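Side-chain contacts in carbohydrate kinase, FGGY (Rhodospirillum rubrum, PDB 3IFR), which probably phosphorylates D-xylulose as a sugar kinase of the FGGY family: residues Gly84-Val89 against Ala182-Phe187; Leu290-Tyr295 against Leu453-Val458; Gln402-Ser407 against Asp422-Pro427. One frame throughout, in Å; residues are numbered along the deposited sequence.

Interaction 1. Residues Gly84-Val89 against Ala182-Phe187; sequences GMLPAV and ALEGGF
The carboxylate of E184 and the isobutyl group of L86 lie in layers. CG and CD1 of L86 sit against one face of the carboxylate, with CD1 3.7 Å from OE2 of E184 and 3.8 Å from CD of E184. CD of P87 lies on the same side of that plane but obliquely, off the OE1 end, where CD of P87 and OE1 of E184 are 3.7 Å apart. Nearer the glutamate backbone, CG of P87 meets CB of E184 at 3.7 Å, and the same carbon approaches the helix backbone, with CG of P87 4.2 Å from N of G185.

The torsions account for this reach. E184 has CG anti to its carbonyl carbon (chi1 -67°) and an extended chain beyond, which carries the carboxylate across both L86 and P87 at about a right angle to each. L86 turns CG between its own backbone N and carbonyl carbon (chi1 72°), which sets CG and CD1 against the carboxylate face. The peptide between L86 and P87 is cis, and both residues direct CB toward the helix.

On the helix side, G186 closes helix 179-185 in a Schellman motif, with N of F187 2.7 Å from O of A182. G186 has phi 108°, where a CB would collide with the carbonyl O of G185, so glycine is called for. The loop 84-89 follows strand 77-84 of the N-terminal sheet, and L86 and E184 both touch H246 of helix 245-252.

The side chain of E184 also lies about 3 Å from a bound phosphate ion, probably from the crystallisation liquor, and OE2 of E184 is near OD2 of D287. Across the segments no hydrogen bond reaches the glutamate: L86 and P87 offer it carbon alone, so the contact is van der Waals packing and any polar partner must come from elsewhere.

Interaction 2. Residues Leu290-Tyr295 against Leu453-Val458; sequences LVPGLY and LGWDDV
V291 lays a methyl over the indole of W455, while P292 approaches the same ring at a slant. CG2 of V291 stands 3.6 Å above the plane of the W455 ring, displaced toward the rim. Measured to the centroid of the five-membered ring, CG2 of V291 is 4.0 Å away and 28° off the normal, which defines a CH-pi contact. V291 has CG1 anti to its backbone N (chi1 -179°), placing CG2 over the indole and CG1 near its CD1 corner. The valine and tryptophan side chains run alongside one another with opposed directions.

P292 and W455 reach toward each other from their two backbones, CD of P292 lying obliquely to the ring and 3.6 Å from CZ2 of W455. V291 and P292 belong to a type II beta turn running from V291 to L294, closed by N of L294 at 3.0 Å from O of V291, with G293 at the position of positive phi.

W455 opens a short 3-10 segment. D457, within that segment, accepts the N-H of G454, just ahead of it, at 3.0 Å (N to OD2) through the anti lone pair of OD2. The W455 side chain also touches I447 of helix 437-448 and L251 of helix 245-252. This is loop-to-loop packing of a tryptophan in the FGGY kinase fold, joining the connection between strands 269-273 and 298-301 to the one leading into strand 463-468.

Interaction 3. Residues Gln402-Ser407 against Asp422-Pro427; sequences QRFFAS and DVLQRP
F404 packs against L424 and R426 within a beta-alpha-beta unit made of strand 403-407, helix 414-424 and strand 428-432. Along the strand, R403 comes first; it starts out away from segment 422-427, and its NH1 forms a salt bridge with D260.

F404 follows and points toward the helix end. CG lies anti to its carbonyl carbon (chi1 -64°), which presents a ring face to L424: CD2 of L424 is 3.6 Å from the centroid of the F404 ring and 14° off its normal, a CH-pi contact. R426 reaches the far part of the same ring obliquely, CD of R426 being 3.5 Å from CE2 of F404, with ring and guanidinium planes 53° apart. That guanidinium is tied back by NH1 of R426 to O of Q425 at 3.0 Å. At the backbone, one water accepts from N of F404 at 3.2 Å; its approach to O of P427 is suspiciously short, so that half of the bridge is doubtful. V391 of helix 372-397 touches both F404 and L424. With an alanine here, the ring would be gone, and CD2 of L424 and CD of R426 would probably lose the group they pack against, opening a gap between strand and helix end.

F405, next in line, alternates to the other side of the sheet, and its ring meets R403 edge on: CZ of F405 stands 3.3 Å above the guanidinium plane of R403.

How the interactions relate
The three contacts are separate: interactions 1 and 2 have centres 21 Å apart and nearest atoms about 6 Å apart, and interactions 2 and 3 stand at the same two separations. Interactions 1 and 3 lie on opposite sides of the chain's centre, about 30 Å between centres. Helix 245-252 connects the first two, since L86 and E184 touch its H246 while L290 and W455 touch its L251. In sequence, both segments of interaction 3 fall between 290-295 and 453-458. Interaction 1, by the bound phosphate, is consistent with a place at a pocket; the other two appear as packing, interaction 3 within the sheet-and-helix layers of the C-terminal half.

Interaction 1. Residues Gly84-Val89 against Ala182-Phe187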
ATOM      1  N   GLY A  84       0.752  -9.575  -1.985  1.00 17.41           N
ATOM      2  CA  GLY A  84       1.371  -9.474  -0.686  1.00 16.75           C
ATOM      3  C   GLY A  84       2.147  -8.171  -0.556  1.00 19.26           C
ATOM      4  O   GLY A  84       2.183  -7.355  -1.474  1.00 17.27           O
HETATM    5  N   MSE A  85       2.806  -7.975   0.582  1.00 21.24           N
HETATM    6  CA  MSE A  85       3.568  -6.742   0.791  1.00 20.15           C
HETATM    7  C   MSE A  85       4.785  -6.636  -0.163  1.00 18.97           C
HETATM    8  O   MSE A  85       5.309  -7.640  -0.630  1.00 17.88           O
HETATM    9  CB  MSE A  85       3.947  -6.608   2.265  1.00 18.66           C
HETATM   10  CG  MSE A  85       5.299  -7.211   2.653  1.00 25.60           C
HETATM   11 SE   MSE A  85       5.552  -9.176   2.482  1.00 37.33          SE
HETATM   12  CE  MSE A  85       4.776  -9.839   4.189  1.00 23.28           C
ATOM     13  N   LEU A  86       5.208  -5.419  -0.467  1.00 19.99           N
ATOM     14  CA  LEU A  86       6.399  -5.205  -1.294  1.00 20.48           C
ATOM     15  C   LEU A  86       7.031  -3.843  -0.945  1.00 24.18           C
ATOM     16  O   LEU A  86       6.404  -2.996  -0.294  1.00 23.20           O
ATOM     17  CB  LEU A  86       6.037  -5.236  -2.807  1.00 19.44           C
ATOM     18  CG  LEU A  86       5.252  -4.058  -3.414  1.00 19.33           C
ATOM     19  CD1 LEU A  86       5.213  -4.105  -4.951  1.00 20.81           C
ATOM     20  CD2 LEU A  86       3.817  -3.991  -2.852  1.00 18.19           C
ATOM     21  N   PRO A  87       8.285  -3.642  -1.352  1.00 22.07           N
ATOM     22  CA  PRO A  87       9.125  -4.721  -1.890  1.00 19.52           C
ATOM     23  C   PRO A  87       9.783  -5.484  -0.742  1.00 22.86           C
ATOM     24  O   PRO A  87      10.498  -4.881   0.069  1.00 21.29           O
ATOM     25  CB  PRO A  87      10.195  -3.979  -2.677  1.00 19.14           C
ATOM     26  CG  PRO A  87       9.789  -2.519  -2.679  1.00 20.88           C
ATOM     27  CD  PRO A  87       8.905  -2.321  -1.499  1.00 23.16           C
ATOM     28  N   ALA A  88       9.516  -6.787  -0.639  1.00 19.72           N
ATOM     29  CA  ALA A  88      10.203  -7.590   0.328  1.00 17.54           C
ATOM     30  C   ALA A  88      11.450  -8.025  -0.424  1.00 19.81           C
ATOM     31  O   ALA A  88      11.471  -8.040  -1.668  1.00 18.23           O
ATOM     32  CB  ALA A  88       9.357  -8.778   0.738  1.00 19.15           C
ATOM     33  N   VAL A  89      12.508  -8.323   0.313  1.00 19.39           N
ATOM     34  CA  VAL A  89      13.728  -8.826  -0.288  1.00 20.02           C
ATOM     35  C   VAL A  89      13.952 -10.251   0.173  1.00 20.69           C
ATOM     36  O   VAL A  89      14.236 -10.498   1.349  1.00 21.72           O
ATOM     37  CB  VAL A  89      14.942  -7.975   0.114  1.00 22.78           C
ATOM     38  CG1 VAL A  89      16.246  -8.622  -0.358  1.00 20.56           C
ATOM     39  CG2 VAL A  89      14.802  -6.537  -0.432  1.00 19.61           C
ATOM     40  N   ALA A 182       9.781  -5.024  -9.197  1.00 18.36           N
ATOM     41  CA  ALA A 182      10.983  -4.521  -9.842  1.00 18.41           C
ATOM     42  C   ALA A 182      11.035  -2.979  -9.940  1.00 19.52           C
ATOM     43  O   ALA A 182      12.095  -2.364  -9.803  1.00 20.85           O
ATOM     44  CB  ALA A 182      11.155  -5.182 -11.222  1.00 20.31           C
ATOM     45  N   LEU A 183       9.892  -2.356 -10.162  1.00 19.81           N
ATOM     46  CA  LEU A 183       9.776  -0.906 -10.228  1.00 18.02           C
ATOM     47  C   LEU A 183       9.922  -0.271  -8.840  1.00 19.75           C
ATOM     48  O   LEU A 183      10.740   0.625  -8.630  1.00 20.94           O
ATOM     49  CB  LEU A 183       8.401  -0.560 -10.791  1.00 19.88           C
ATOM     50  CG  LEU A 183       8.157   0.628 -11.729  1.00 23.42           C
ATOM     51  CD1 LEU A 183       6.839   1.417 -11.322  1.00 23.23           C
ATOM     52  CD2 LEU A 183       9.332   1.548 -11.844  1.00 18.85           C
ATOM     53  N   GLU A 184       9.130  -0.708  -7.873  1.00 16.82           N
ATOM     54  CA  GLU A 184       9.335  -0.157  -6.552  1.00 20.45           C
ATOM     55  C   GLU A 184      10.770  -0.434  -6.159  1.00 21.59           C
ATOM     56  O   GLU A 184      11.425   0.409  -5.568  1.00 24.10           O
ATOM     57  CB  GLU A 184       8.345  -0.723  -5.526  1.00 19.44           C
ATOM     58  CG  GLU A 184       6.913  -0.271  -5.823  1.00 22.82           C
ATOM     59  CD  GLU A 184       6.008  -0.354  -4.635  1.00 21.72           C
ATOM     60  OE1 GLU A 184       6.474  -0.351  -3.486  1.00 23.68           O
ATOM     61  OE2 GLU A 184       4.816  -0.408  -4.860  1.00 21.97           O
ATOM     62  N   GLY A 185      11.265  -1.602  -6.553  1.00 20.46           N
ATOM     63  CA  GLY A 185      12.592  -2.048  -6.186  1.00 20.90           C
ATOM     64  C   GLY A 185      13.788  -1.297  -6.767  1.00 22.44           C
ATOM     65  O   GLY A 185      14.873  -1.377  -6.204  1.00 22.28           O
ATOM     66  N   GLY A 186      13.620  -0.613  -7.902  1.00 24.81           N
ATOM     67  CA  GLY A 186      14.690   0.196  -8.476  1.00 18.79           C
ATOM     68  C   GLY A 186      15.259  -0.430  -9.725  1.00 21.18           C
ATOM     69  O   GLY A 186      16.255   0.040 -10.251  1.00 23.60           O
ATOM     70  N   PHE A 187      14.626  -1.472 -10.243  1.00 18.55           N
ATOM     71  CA  PHE A 187      15.210  -2.139 -11.390  1.00 20.47           C
ATOM     72  C   PHE A 187      14.634  -1.783 -12.752  1.00 25.68           C
ATOM     73  O   PHE A 187      15.241  -2.102 -13.792  1.00 27.80           O
ATOM     74  CB  PHE A 187      15.161  -3.648 -11.207  1.00 23.28           C
ATOM     75  CG  PHE A 187      15.860  -4.129  -9.972  1.00 22.32           C
ATOM     76  CD1 PHE A 187      17.078  -3.580  -9.589  1.00 22.12           C
ATOM     77  CD2 PHE A 187      15.310  -5.143  -9.187  1.00 24.05           C
ATOM     78  CE1 PHE A 187      17.726  -4.018  -8.431  1.00 22.15           C
ATOM     79  CE2 PHE A 187      15.988  -5.612  -8.036  1.00 20.59           C
ATOM     80  CZ  PHE A 187      17.187  -5.039  -7.673  1.00 20.13           C
TER

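Interaction 2. Residues Leu290-Tyr295 against Leu453-Val458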
ATOM      1  N   LEU A 290      -2.996  -2.549 -11.753  1.00 20.52           N
ATOM      2  CA  LEU A 290      -3.278  -3.906 -12.217  1.00 19.83           C
ATOM      3  C   LEU A 290      -4.028  -3.778 -13.535  1.00 21.25           C
ATOM      4  O   LEU A 290      -3.808  -4.558 -14.464  1.00 23.06           O
ATOM      5  CB  LEU A 290      -4.084  -4.723 -11.211  1.00 19.19           C
ATOM      6  CG  LEU A 290      -3.564  -4.762  -9.768  1.00 20.37           C
ATOM      7  CD1 LEU A 290      -4.362  -5.688  -8.866  1.00 18.51           C
ATOM      8  CD2 LEU A 290      -2.103  -5.164  -9.789  1.00 19.99           C
ATOM      9  N   VAL A 291      -4.888  -2.771 -13.634  1.00 21.82           N
ATOM     10  CA  VAL A 291      -5.597  -2.524 -14.891  1.00 20.63           C
ATOM     11  C   VAL A 291      -4.638  -2.178 -16.052  1.00 20.19           C
ATOM     12  O   VAL A 291      -3.886  -1.208 -16.010  1.00 20.83           O
ATOM     13  CB  VAL A 291      -6.698  -1.459 -14.725  1.00 20.80           C
ATOM     14  CG1 VAL A 291      -7.414  -1.243 -16.031  1.00 18.50           C
ATOM     15  CG2 VAL A 291      -7.698  -1.884 -13.678  1.00 19.78           C
ATOM     16  N   PRO A 292      -4.653  -3.004 -17.093  1.00 20.52           N
ATOM     17  CA  PRO A 292      -3.685  -2.897 -18.178  1.00 20.60           C
ATOM     18  C   PRO A 292      -3.723  -1.531 -18.767  1.00 20.25           C
ATOM     19  O   PRO A 292      -4.785  -1.083 -19.109  1.00 24.15           O
ATOM     20  CB  PRO A 292      -4.206  -3.906 -19.183  1.00 20.57           C
ATOM     21  CG  PRO A 292      -4.882  -4.951 -18.323  1.00 19.66           C
ATOM     22  CD  PRO A 292      -5.540  -4.164 -17.249  1.00 20.18           C
ATOM     23  N   GLY A 293      -2.599  -0.855 -18.872  1.00 21.61           N
ATOM     24  CA  GLY A 293      -2.610   0.423 -19.537  1.00 21.59           C
ATOM     25  C   GLY A 293      -2.551   1.563 -18.559  1.00 20.14           C
ATOM     26  O   GLY A 293      -2.160   2.672 -18.903  1.00 24.10           O
ATOM     27  N   LEU A 294      -2.934   1.308 -17.325  1.00 21.35           N
ATOM     28  CA  LEU A 294      -2.935   2.374 -16.337  1.00 20.02           C
ATOM     29  C   LEU A 294      -1.733   2.326 -15.406  1.00 24.38           C
ATOM     30  O   LEU A 294      -1.105   1.261 -15.215  1.00 24.12           O
ATOM     31  CB  LEU A 294      -4.270   2.417 -15.578  1.00 22.39           C
ATOM     32  CG  LEU A 294      -5.541   2.550 -16.472  1.00 20.90           C
ATOM     33  CD1 LEU A 294      -6.768   2.744 -15.647  1.00 18.44           C
ATOM     34  CD2 LEU A 294      -5.436   3.675 -17.522  1.00 16.46           C
ATOM     35  N   TYR A 295      -1.393   3.506 -14.877  1.00 24.70           N
ATOM     36  CA  TYR A 295      -0.432   3.680 -13.798  1.00 20.64           C
ATOM     37  C   TYR A 295      -1.171   3.973 -12.492  1.00 22.08           C
ATOM     38  O   TYR A 295      -2.374   4.273 -12.493  1.00 23.71           O
ATOM     39  CB  TYR A 295       0.532   4.801 -14.166  1.00 23.70           C
ATOM     40  CG  TYR A 295       1.360   4.484 -15.392  1.00 25.27           C
ATOM     41  CD1 TYR A 295       0.941   4.834 -16.651  1.00 29.62           C
ATOM     42  CD2 TYR A 295       2.576   3.819 -15.283  1.00 30.01           C
ATOM     43  CE1 TYR A 295       1.713   4.533 -17.786  1.00 28.44           C
ATOM     44  CE2 TYR A 295       3.349   3.523 -16.409  1.00 27.95           C
ATOM     45  CZ  TYR A 295       2.904   3.881 -17.648  1.00 28.57           C
ATOM     46  OH  TYR A 295       3.664   3.577 -18.755  1.00 36.36           O
ATOM     47  N   LEU A 453     -17.026  -9.946 -17.384  1.00 26.92           N
ATOM     48  CA  LEU A 453     -16.813  -8.967 -16.354  1.00 27.88           C
ATOM     49  C   LEU A 453     -15.808  -7.926 -16.666  1.00 24.09           C
ATOM     50  O   LEU A 453     -14.847  -8.189 -17.286  1.00 24.99           O
ATOM     51  CB  LEU A 453     -16.399  -9.647 -15.071  1.00 29.53           C
ATOM     52  CG  LEU A 453     -17.422 -10.619 -14.547  1.00 28.07           C
ATOM     53  CD1 LEU A 453     -16.737 -11.718 -13.897  1.00 27.50           C
ATOM     54  CD2 LEU A 453     -18.329  -9.899 -13.619  1.00 27.43           C
ATOM     55  N   GLY A 454     -16.042  -6.724 -16.212  1.00 24.14           N
ATOM     56  CA  GLY A 454     -15.039  -5.685 -16.295  1.00 27.75           C
ATOM     57  C   GLY A 454     -14.324  -5.455 -14.988  1.00 26.96           C
ATOM     58  O   GLY A 454     -14.757  -5.937 -13.992  1.00 26.12           O
ATOM     59  N   TRP A 455     -13.235  -4.703 -15.006  1.00 28.16           N
ATOM     60  CA  TRP A 455     -12.466  -4.380 -13.822  1.00 24.33           C
ATOM     61  C   TRP A 455     -13.312  -3.649 -12.792  1.00 29.86           C
ATOM     62  O   TRP A 455     -13.355  -3.964 -11.640  1.00 31.22           O
ATOM     63  CB  TRP A 455     -11.212  -3.586 -14.199  1.00 21.58           C
ATOM     64  CG  TRP A 455     -10.218  -4.353 -14.988  1.00 21.16           C
ATOM     65  CD1 TRP A 455     -10.100  -4.360 -16.303  1.00 21.38           C
ATOM     66  CD2 TRP A 455      -9.219  -5.246 -14.498  1.00 20.78           C
ATOM     67  NE1 TRP A 455      -9.115  -5.174 -16.697  1.00 19.62           N
ATOM     68  CE2 TRP A 455      -8.551  -5.748 -15.603  1.00 18.96           C
ATOM     69  CE3 TRP A 455      -8.826  -5.668 -13.232  1.00 19.03           C
ATOM     70  CZ2 TRP A 455      -7.522  -6.655 -15.495  1.00 19.57           C
ATOM     71  CZ3 TRP A 455      -7.809  -6.522 -13.131  1.00 18.99           C
ATOM     72  CH2 TRP A 455      -7.166  -7.025 -14.254  1.00 18.83           C
ATOM     73  N   ASP A 456     -13.926  -2.595 -13.249  1.00 32.51           N
ATOM     74  CA  ASP A 456     -15.229  -2.128 -12.926  1.00 32.80           C
ATOM     75  C   ASP A 456     -16.047  -2.937 -11.910  1.00 31.54           C
ATOM     76  O   ASP A 456     -16.567  -2.437 -10.946  1.00 28.91           O
ATOM     77  CB  ASP A 456     -15.952  -2.191 -14.259  1.00 34.07           C
ATOM     78  CG  ASP A 456     -16.864  -1.093 -14.452  1.00 36.69           C
ATOM     79  OD1 ASP A 456     -16.470   0.056 -14.370  1.00 35.98           O
ATOM     80  OD2 ASP A 456     -18.023  -1.400 -14.677  1.00 55.46           O
ATOM     81  N   ASP A 457     -16.163  -4.217 -12.165  1.00 32.96           N
ATOM     82  CA  ASP A 457     -17.107  -5.014 -11.455  1.00 30.14           C
ATOM     83  C   ASP A 457     -16.694  -5.495 -10.083  1.00 31.95           C
ATOM     84  O   ASP A 457     -17.497  -6.000  -9.341  1.00 29.68           O
ATOM     85  CB  ASP A 457     -17.589  -6.101 -12.367  1.00 25.88           C
ATOM     86  CG  ASP A 457     -18.543  -5.593 -13.329  1.00 28.34           C
ATOM     87  OD1 ASP A 457     -19.548  -5.082 -12.867  1.00 29.15           O
ATOM     88  OD2 ASP A 457     -18.292  -5.648 -14.530  1.00 30.07           O
ATOM     89  N   VAL A 458     -15.438  -5.279  -9.749  1.00 28.98           N
ATOM     90  CA  VAL A 458     -14.882  -5.696  -8.507  1.00 29.13           C
ATOM     91  C   VAL A 458     -15.740  -5.277  -7.332  1.00 28.92           C
ATOM     92  O   VAL A 458     -15.759  -5.899  -6.317  1.00 29.48           O
ATOM     93  CB  VAL A 458     -13.492  -5.122  -8.327  1.00 25.87           C
ATOM     94  CG1 VAL A 458     -13.541  -3.648  -8.156  1.00 26.05           C
ATOM     95  CG2 VAL A 458     -12.824  -5.725  -7.207  1.00 24.39           C
TER

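Interaction 3. Residues Gln402-Ser407 against Asp422-Pro427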
ATOM      1  N   GLN A 402     -10.318  13.005  -9.735  1.00 20.46           N
ATOM      2  CA  GLN A 402     -11.675  13.532  -9.786  1.00 22.60           C
ATOM      3  C   GLN A 402     -12.763  12.735  -9.082  1.00 20.30           C
ATOM      4  O   GLN A 402     -13.770  13.301  -8.626  1.00 22.11           O
ATOM      5  CB  GLN A 402     -12.087  13.808 -11.236  1.00 23.32           C
ATOM      6  CG  GLN A 402     -12.164  12.567 -12.100  1.00 25.65           C
ATOM      7  CD  GLN A 402     -12.726  12.869 -13.486  1.00 28.32           C
ATOM      8  OE1 GLN A 402     -12.579  13.987 -14.010  1.00 28.60           O
ATOM      9  NE2 GLN A 402     -13.389  11.881 -14.072  1.00 27.97           N
ATOM     10  N   ARG A 403     -12.588  11.428  -9.019  1.00 19.81           N
ATOM     11  CA  ARG A 403     -13.579  10.560  -8.407  1.00 19.96           C
ATOM     12  C   ARG A 403     -12.951   9.932  -7.160  1.00 22.08           C
ATOM     13  O   ARG A 403     -11.947   9.199  -7.270  1.00 22.71           O
ATOM     14  CB  ARG A 403     -13.951   9.514  -9.416  1.00 17.45           C
ATOM     15  CG  ARG A 403     -15.237   8.790  -9.251  1.00 20.41           C
ATOM     16  CD  ARG A 403     -15.003   7.480  -9.979  1.00 22.82           C
ATOM     17  NE  ARG A 403     -16.142   6.616 -10.153  1.00 25.53           N
ATOM     18  CZ  ARG A 403     -16.015   5.330 -10.453  1.00 28.32           C
ATOM     19  NH1 ARG A 403     -14.811   4.806 -10.550  1.00 24.28           N
ATOM     20  NH2 ARG A 403     -17.086   4.566 -10.632  1.00 33.26           N
ATOM     21  N   PHE A 404     -13.532  10.234  -5.996  1.00 17.22           N
ATOM     22  CA  PHE A 404     -12.917   9.981  -4.689  1.00 17.01           C
ATOM     23  C   PHE A 404     -13.633   8.952  -3.826  1.00 19.69           C
ATOM     24  O   PHE A 404     -14.862   8.941  -3.722  1.00 17.74           O
ATOM     25  CB  PHE A 404     -12.832  11.271  -3.872  1.00 19.15           C
ATOM     26  CG  PHE A 404     -11.947  12.301  -4.484  1.00 19.75           C
ATOM     27  CD1 PHE A 404     -10.623  12.381  -4.126  1.00 18.99           C
ATOM     28  CD2 PHE A 404     -12.440  13.159  -5.468  1.00 19.36           C
ATOM     29  CE1 PHE A 404      -9.791  13.316  -4.731  1.00 22.22           C
ATOM     30  CE2 PHE A 404     -11.626  14.086  -6.070  1.00 19.47           C
ATOM     31  CZ  PHE A 404     -10.309  14.175  -5.711  1.00 22.75           C
ATOM     32  N   PHE A 405     -12.832   8.097  -3.187  1.00 21.04           N
ATOM     33  CA  PHE A 405     -13.354   7.020  -2.370  1.00 20.90           C
ATOM     34  C   PHE A 405     -12.602   7.065  -1.060  1.00 22.68           C
ATOM     35  O   PHE A 405     -11.418   7.386  -1.043  1.00 22.29           O
ATOM     36  CB  PHE A 405     -13.140   5.663  -3.068  1.00 19.23           C
ATOM     37  CG  PHE A 405     -13.772   5.571  -4.453  1.00 22.39           C
ATOM     38  CD1 PHE A 405     -14.956   4.872  -4.654  1.00 24.51           C
ATOM     39  CD2 PHE A 405     -13.202   6.209  -5.545  1.00 19.26           C
ATOM     40  CE1 PHE A 405     -15.530   4.798  -5.932  1.00 20.27           C
ATOM     41  CE2 PHE A 405     -13.767   6.127  -6.807  1.00 18.39           C
ATOM     42  CZ  PHE A 405     -14.924   5.418  -6.995  1.00 21.25           C
ATOM     43  N   ALA A 406     -13.274   6.758   0.041  1.00 22.01           N
ATOM     44  CA  ALA A 406     -12.545   6.551   1.275  1.00 21.70           C
ATOM     45  C   ALA A 406     -12.818   5.150   1.815  1.00 25.01           C
ATOM     46  O   ALA A 406     -13.899   4.596   1.650  1.00 25.89           O
ATOM     47  CB  ALA A 406     -12.848   7.622   2.293  1.00 19.10           C
ATOM     48  N   SER A 407     -11.805   4.569   2.425  1.00 24.22           N
ATOM     49  CA  SER A 407     -11.912   3.236   2.985  1.00 27.71           C
ATOM     50  C   SER A 407     -11.151   3.206   4.301  1.00 28.08           C
ATOM     51  O   SER A 407     -10.542   4.208   4.711  1.00 29.77           O
ATOM     52  CB  SER A 407     -11.288   2.224   2.049  1.00 28.15           C
ATOM     53  OG  SER A 407      -9.888   2.294   2.191  1.00 28.97           O
ATOM     54  N   ASP A 422     -15.807  18.336   3.051  1.00 18.17           N
ATOM     55  CA  ASP A 422     -15.882  19.806   3.084  1.00 23.14           C
ATOM     56  C   ASP A 422     -14.532  20.465   2.773  1.00 22.39           C
ATOM     57  O   ASP A 422     -14.468  21.640   2.345  1.00 20.89           O
ATOM     58  CB  ASP A 422     -16.371  20.340   4.432  1.00 24.02           C
ATOM     59  CG  ASP A 422     -17.857  20.104   4.668  1.00 25.44           C
ATOM     60  OD1 ASP A 422     -18.592  19.888   3.685  1.00 24.08           O
ATOM     61  OD2 ASP A 422     -18.273  20.135   5.858  1.00 26.08           O
ATOM     62  N   VAL A 423     -13.462  19.713   2.981  1.00 19.58           N
ATOM     63  CA  VAL A 423     -12.115  20.270   2.766  1.00 23.05           C
ATOM     64  C   VAL A 423     -11.707  20.046   1.308  1.00 22.86           C
ATOM     65  O   VAL A 423     -11.064  20.882   0.648  1.00 18.84           O
ATOM     66  CB  VAL A 423     -11.091  19.589   3.685  1.00 19.40           C
ATOM     67  CG1 VAL A 423      -9.714  19.620   3.058  1.00 19.44           C
ATOM     68  CG2 VAL A 423     -11.131  20.221   5.086  1.00 20.53           C
ATOM     69  N   LEU A 424     -12.105  18.884   0.827  1.00 19.99           N
ATOM     70  CA  LEU A 424     -11.774  18.484  -0.496  1.00 22.14           C
ATOM     71  C   LEU A 424     -12.743  19.198  -1.432  1.00 20.07           C
ATOM     72  O   LEU A 424     -12.380  19.593  -2.526  1.00 18.24           O
ATOM     73  CB  LEU A 424     -11.963  16.977  -0.595  1.00 24.21           C
ATOM     74  CG  LEU A 424     -11.379  16.343  -1.835  1.00 25.04           C
ATOM     75  CD1 LEU A 424      -9.878  16.320  -1.680  1.00 24.72           C
ATOM     76  CD2 LEU A 424     -11.975  14.927  -1.983  1.00 25.05           C
ATOM     77  N   GLN A 425     -13.996  19.332  -1.017  1.00 21.26           N
ATOM     78  CA  GLN A 425     -14.955  20.037  -1.859  1.00 21.99           C
ATOM     79  C   GLN A 425     -15.179  19.160  -3.099  1.00 21.59           C
ATOM     80  O   GLN A 425     -15.294  19.641  -4.238  1.00 24.11           O
ATOM     81  CB  GLN A 425     -14.349  21.397  -2.197  1.00 19.82           C
ATOM     82  CG  GLN A 425     -15.132  22.697  -1.869  1.00 23.75           C
ATOM     83  CD  GLN A 425     -16.365  22.589  -0.985  1.00 23.68           C
ATOM     84  OE1 GLN A 425     -16.289  22.448   0.229  1.00 25.55           O
ATOM     85  NE2 GLN A 425     -17.510  22.766  -1.597  1.00 25.04           N
ATOM     86  N   ARG A 426     -15.224  17.854  -2.862  1.00 20.09           N
ATOM     87  CA  ARG A 426     -15.745  16.908  -3.841  1.00 20.30           C
ATOM     88  C   ARG A 426     -16.452  15.797  -3.116  1.00 19.68           C
ATOM     89  O   ARG A 426     -16.169  15.544  -1.961  1.00 18.98           O
ATOM     90  CB  ARG A 426     -14.641  16.363  -4.729  1.00 20.47           C
ATOM     91  CG  ARG A 426     -14.439  17.222  -5.964  1.00 22.86           C
ATOM     92  CD  ARG A 426     -12.979  17.292  -6.312  1.00 24.39           C
ATOM     93  NE  ARG A 426     -12.658  18.152  -7.463  1.00 25.89           N
ATOM     94  CZ  ARG A 426     -13.287  19.285  -7.768  1.00 28.08           C
ATOM     95  NH1 ARG A 426     -14.299  19.724  -7.028  1.00 22.78           N
ATOM     96  NH2 ARG A 426     -12.892  19.987  -8.818  1.00 27.63           N
ATOM     97  N   PRO A 427     -17.425  15.153  -3.776  1.00 20.49           N
ATOM     98  CA  PRO A 427     -18.118  14.065  -3.085  1.00 18.92           C
ATOM     99  C   PRO A 427     -17.155  12.941  -2.721  1.00 18.52           C
ATOM    100  O   PRO A 427     -16.241  12.677  -3.506  1.00 17.62           O
ATOM    101  CB  PRO A 427     -19.143  13.596  -4.138  1.00 22.81           C
ATOM    102  CG  PRO A 427     -19.376  14.817  -5.006  1.00 18.55           C
ATOM    103  CD  PRO A 427     -17.995  15.412  -5.109  1.00 20.02           C
TER
HETATM  104  O   HOH W   1     -16.041  12.208  -5.932  1.00 20.52           O